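Local structure of putative PLP-dependent aminotransferase (Bacillus cereus ATCC 10987, 3JU7) at residues A68-K73 against C98-Y103; Y80-S85 against W120-E125. The protein probably acts as a pyridoxal-phosphate-dependent aminotransferase of the DegT/DnrJ/EryC1 family. All blocks are in the same frame, centred on the assembly; numbering follows the deposited sequence. Where two conformers were deposited one is given.

Contact 1 of 2, residues A68-K73 against C98-Y103; sequences AAIQLK and CGLEPY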
# COMPACT_ATOMS: atom_id res chain seq x y z
N ALA A 68 7.21 -3.76 5.83
CA ALA A 68 8.24 -2.77 6.11
C ALA A 68 9.04 -3.22 7.34
O ALA A 68 10.30 -3.28 7.30
CB ALA A 68 7.61 -1.44 6.39
N ALA A 69 8.30 -3.53 8.41
CA ALA A 69 8.88 -3.89 9.70
C ALA A 69 9.77 -5.15 9.62
O ALA A 69 10.89 -5.15 10.09
CB ALA A 69 7.80 -4.04 10.78
N ILE A 70 9.28 -6.20 9.00
CA ILE A 70 10.07 -7.44 8.82
C ILE A 70 11.32 -7.19 7.98
O ILE A 70 12.41 -7.61 8.35
CB ILE A 70 9.20 -8.54 8.17
CG1 ILE A 70 8.17 -9.05 9.19
CG2 ILE A 70 10.05 -9.71 7.60
CD1 ILE A 70 6.93 -9.62 8.57
N GLN A 71 11.15 -6.49 6.85
CA GLN A 71 12.28 -6.12 5.98
C GLN A 71 13.34 -5.34 6.77
O GLN A 71 14.49 -5.67 6.69
CB GLN A 71 11.79 -5.30 4.77
CG GLN A 71 12.92 -4.86 3.84
CD GLN A 71 13.69 -6.04 3.24
OE1 GLN A 71 13.11 -7.09 2.96
NE2 GLN A 71 14.99 -5.87 3.07
N LEU A 72 12.96 -4.33 7.55
CA LEU A 72 13.94 -3.59 8.38
C LEU A 72 14.63 -4.45 9.44
O LEU A 72 15.83 -4.38 9.64
CB LEU A 72 13.27 -2.40 9.10
CG LEU A 72 14.14 -1.63 10.08
CD1 LEU A 72 15.25 -0.93 9.31
CD2 LEU A 72 13.30 -0.65 10.90
N LYS A 73 13.84 -5.27 10.13
CA LYS A 73 14.29 -5.90 11.36
C LYS A 73 14.83 -7.31 11.15
O LYS A 73 15.50 -7.83 12.02
CB LYS A 73 13.12 -5.91 12.34
CG LYS A 73 12.88 -4.53 12.95
CD LYS A 73 11.89 -4.52 14.07
CE LYS A 73 12.27 -5.38 15.29
NZ LYS A 73 13.18 -4.77 16.25
N CYS A 98 9.14 -10.46 1.99
CA CYS A 98 10.48 -10.09 2.46
C CYS A 98 11.51 -11.15 2.16
O CYS A 98 12.64 -11.10 2.62
CB CYS A 98 10.45 -9.81 3.93
SG CYS A 98 9.50 -8.30 4.33
N GLY A 99 11.11 -12.17 1.42
CA GLY A 99 12.02 -13.22 1.05
C GLY A 99 12.23 -14.28 2.12
O GLY A 99 13.18 -15.01 2.05
N LEU A 100 11.34 -14.38 3.09
CA LEU A 100 11.49 -15.41 4.10
C LEU A 100 10.49 -16.51 3.89
O LEU A 100 9.50 -16.35 3.18
CB LEU A 100 11.28 -14.84 5.48
CG LEU A 100 12.20 -13.65 5.72
CD1 LEU A 100 11.79 -13.05 7.00
CD2 LEU A 100 13.65 -14.16 5.72
N GLU A 101 10.77 -17.66 4.51
CA GLU A 101 9.81 -18.73 4.54
C GLU A 101 9.12 -18.67 5.90
O GLU A 101 9.79 -18.59 6.92
CB GLU A 101 10.49 -20.09 4.41
CG GLU A 101 11.01 -20.37 3.05
CD GLU A 101 11.45 -21.82 2.89
OE1 GLU A 101 11.05 -22.70 3.69
OE2 GLU A 101 12.20 -22.07 1.95
N PRO A 102 7.80 -18.73 5.91
CA PRO A 102 7.20 -18.93 7.22
C PRO A 102 7.63 -20.30 7.76
O PRO A 102 7.91 -21.24 6.99
CB PRO A 102 5.70 -18.89 6.94
CG PRO A 102 5.58 -18.12 5.61
CD PRO A 102 6.80 -18.51 4.86
N TYR A 103 7.76 -20.36 9.09
CA TYR A 103 7.98 -21.61 9.83
C TYR A 103 6.94 -21.62 10.97
O TYR A 103 7.04 -20.84 11.94
CB TYR A 103 9.38 -21.65 10.41
CG TYR A 103 9.87 -23.05 10.79
CD1 TYR A 103 9.19 -23.85 11.72
CD2 TYR A 103 11.03 -23.57 10.21
CE1 TYR A 103 9.67 -25.10 12.07
CE2 TYR A 103 11.50 -24.82 10.55
CZ TYR A 103 10.82 -25.58 11.47
OH TYR A 103 11.32 -26.82 11.77
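I70 and C98 meet methyl to sulfur: CG2 of I70 lies 3.6 Å from SG of C98, and the same methyl reaches L100, 3.8 Å from its CD1. Because CG2 stands anti to the backbone N of I70, it projects from helix 62-73 between these two partners, while CG1 is turned away from them. A beta-branched residue suits the spot, since its short branch fills the interface close to the helix. C98 carries a thiol small enough to come up against the helix backbone. Its SG is 3.5 Å from N of Q71 and 3.8 Å from CB of Q71, contacts made without any hydrogen bond across the segments.

Q71 forms the looser, partly exposed side. Its chain bends at chi2 (60°), bringing OE1 alongside C98, 3.9 Å from CB. K74 spans this margin, donating a hydrogen bond to O of C98 and a weak one to OE1 of Q71; W97 of the second subunit packs on both Q71 and C98. Beyond C98 the chain turns through the exposed G99, whose positive phi (82°) fits the C-prime place of the Schellman motif ending helix 90-97. L100 is thereby returned to the buried side. One thiol sulfur and the methyls of I70 and L100 make up the tight part, which implies cohesion by close apolar packing, with polar ties left to the margin.

Contact 2 of 2, residues Y80-S85 against W120-E125; sequences YALMPS and WDKIEE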
# COMPACT_ATOMS: atom_id res chain seq x y z
N TYR A 80 13.99 -18.04 7.94
CA TYR A 80 12.62 -18.30 8.40
C TYR A 80 12.03 -17.16 9.26
O TYR A 80 12.73 -16.50 10.04
CB TYR A 80 12.63 -19.56 9.26
CG TYR A 80 13.10 -20.80 8.55
CD1 TYR A 80 12.36 -21.34 7.51
CD2 TYR A 80 14.25 -21.45 8.94
CE1 TYR A 80 12.75 -22.49 6.89
CE2 TYR A 80 14.67 -22.59 8.30
CZ TYR A 80 13.90 -23.11 7.27
OH TYR A 80 14.28 -24.25 6.61
N ALA A 81 10.72 -16.98 9.12
CA ALA A 81 9.93 -16.13 10.03
C ALA A 81 9.10 -17.08 10.90
O ALA A 81 8.21 -17.77 10.37
CB ALA A 81 9.01 -15.18 9.24
N LEU A 82 9.41 -17.18 12.19
CA LEU A 82 8.68 -18.10 13.09
C LEU A 82 7.39 -17.39 13.52
O LEU A 82 7.43 -16.26 14.05
CB LEU A 82 9.52 -18.48 14.31
CG LEU A 82 10.58 -19.56 14.14
CD1 LEU A 82 11.40 -19.38 12.84
CD2 LEU A 82 11.44 -19.56 15.39
N MSE A 83 6.25 -18.00 13.23
CA MSE A 83 4.95 -17.40 13.51
C MSE A 83 3.92 -18.49 13.71
O MSE A 83 4.12 -19.63 13.34
CB MSE A 83 4.51 -16.50 12.34
CG MSE A 83 4.40 -17.27 11.02
SE MSE A 83 3.84 -16.23 9.49
CE MSE A 83 5.29 -14.97 9.39
N PRO A 84 2.78 -18.14 14.27
CA PRO A 84 1.69 -19.11 14.32
C PRO A 84 1.09 -19.36 12.94
O PRO A 84 1.18 -18.49 12.07
CB PRO A 84 0.68 -18.42 15.22
CG PRO A 84 0.92 -16.95 14.96
CD PRO A 84 2.42 -16.87 14.94
N SER A 85 0.50 -20.55 12.75
CA SER A 85 -0.35 -20.84 11.60
C SER A 85 -1.72 -20.20 11.84
O SER A 85 -2.38 -19.68 10.91
CB SER A 85 -0.53 -22.36 11.44
OG SER A 85 -1.49 -22.67 10.46
N TRP A 120 10.80 -21.20 21.71
CA TRP A 120 12.18 -21.19 22.26
C TRP A 120 12.98 -22.41 21.81
O TRP A 120 14.13 -22.31 21.39
CB TRP A 120 12.15 -21.20 23.79
CG TRP A 120 12.41 -19.89 24.46
CD1 TRP A 120 13.37 -19.63 25.40
CD2 TRP A 120 11.70 -18.66 24.27
NE1 TRP A 120 13.30 -18.31 25.80
CE2 TRP A 120 12.28 -17.70 25.12
CE3 TRP A 120 10.63 -18.27 23.45
CZ2 TRP A 120 11.84 -16.38 25.18
CZ3 TRP A 120 10.19 -16.97 23.51
CH2 TRP A 120 10.79 -16.04 24.37
N ASP A 121 12.37 -23.58 21.91
CA ASP A 121 13.10 -24.77 21.53
C ASP A 121 13.45 -24.64 20.08
O ASP A 121 14.58 -24.96 19.68
CB ASP A 121 12.29 -26.04 21.81
CG ASP A 121 12.18 -26.36 23.30
OD1 ASP A 121 12.84 -25.72 24.14
OD2 ASP A 121 11.42 -27.28 23.64
N LYS A 122 12.52 -24.12 19.30
CA LYS A 122 12.76 -24.00 17.86
C LYS A 122 13.81 -22.94 17.53
O LYS A 122 14.64 -23.12 16.64
CB LYS A 122 11.44 -23.74 17.11
CG LYS A 122 11.55 -23.78 15.58
CD LYS A 122 12.14 -25.09 15.05
CE LYS A 122 11.21 -26.21 15.27
NZ LYS A 122 11.74 -27.53 14.76
N ILE A 123 13.80 -21.82 18.25
CA ILE A 123 14.87 -20.82 18.08
C ILE A 123 16.22 -21.49 18.37
O ILE A 123 17.19 -21.35 17.59
CB ILE A 123 14.67 -19.63 18.97
CG1 ILE A 123 13.47 -18.82 18.48
CG2 ILE A 123 15.95 -18.79 18.97
CD1 ILE A 123 13.04 -17.70 19.41
N GLU A 124 16.27 -22.25 19.45
CA GLU A 124 17.51 -22.95 19.84
C GLU A 124 17.99 -23.97 18.81
O GLU A 124 19.19 -24.18 18.63
CB GLU A 124 17.35 -23.64 21.19
CG GLU A 124 18.70 -24.01 21.80
CD GLU A 124 18.56 -24.93 22.98
OE1 GLU A 124 17.53 -24.83 23.71
OE2 GLU A 124 19.48 -25.76 23.18
N GLU A 125 17.04 -24.61 18.15
CA GLU A 125 17.36 -25.61 17.14
C GLU A 125 17.80 -24.94 15.84
O GLU A 125 18.74 -25.41 15.20
CB GLU A 125 16.14 -26.50 16.88
CG GLU A 125 16.31 -27.51 15.73
CD GLU A 125 14.98 -28.06 15.21
OE1 GLU A 125 13.97 -28.03 15.95
OE2 GLU A 125 14.97 -28.53 14.05
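L82 and I123 cross obliquely, the leucine rising from strand 80-84 and the isoleucine lying on the near side of helix 116-126. A single branch of each does the touching: CD2 of L82 comes within 3.8 Å of CG1 of I123. The leucine sets out toward the helix, and its chi1 of -80° places CG beside the backbone N, from where CD2 reaches I123; the isoleucine leaves its backbone across the line between the segments and offers the flank of its longer branch. Leucine suits the strand because its forked end can span the gap to the helix, the CA atoms of L82 and I123 being 8.4 Å apart; isoleucine presents a broad apolar flank, and I123 also packs on L151 of helix 146-153.

K122 approaches the same leucine methyl differently. Its CB starts toward the strand and its CG lies 4.2 Å from CD2 of L82, but bends at chi2 and chi3 carry the amine away along the helix. There NZ of K122 forms a salt bridge of 2.6 Å with OE1 of E125, met on the syn side and 33° out of the carboxylate plane. Y103 OH is a second hydrogen-bond partner of NZ, so the ammonium is held from two sources. Lysine thus serves twice, with methylenes against the core and its charge at the edge.

L82 faces helix 116-126, while A81 and M83 pack on helix 90-97 on the other face of the sheet. Helix 116-126 links strand 101-105 to strand 130-133, passing over strand 80-84 between them. This is a beta-alpha-beta crossover of the parallel sheet, in keeping with the layered alpha/beta architecture of fold-type I PLP enzymes.

Contact 1 and contact 2 have centres about 14 Å apart and share a parallel sheet in which strands 80-84 and 101-105 are neighbours. Probable backbone hydrogen bonds join them: A81 N to E101 O and Y103 N to A81 O, both 2.9 Å. Side chains continue the join where the rings of Y80 and Y103 meet edge-to-face, CD1 of Y80 lying 3.7 Å from CD2 of Y103. Along the chain the segments interleave, 68-73, 80-85, 98-103 and 120-125. Both contacts lie away from K191, the unmodelled residue predicted to carry the cofactor, and from the calcium-binding D20; only contact 1 borders the second subunit.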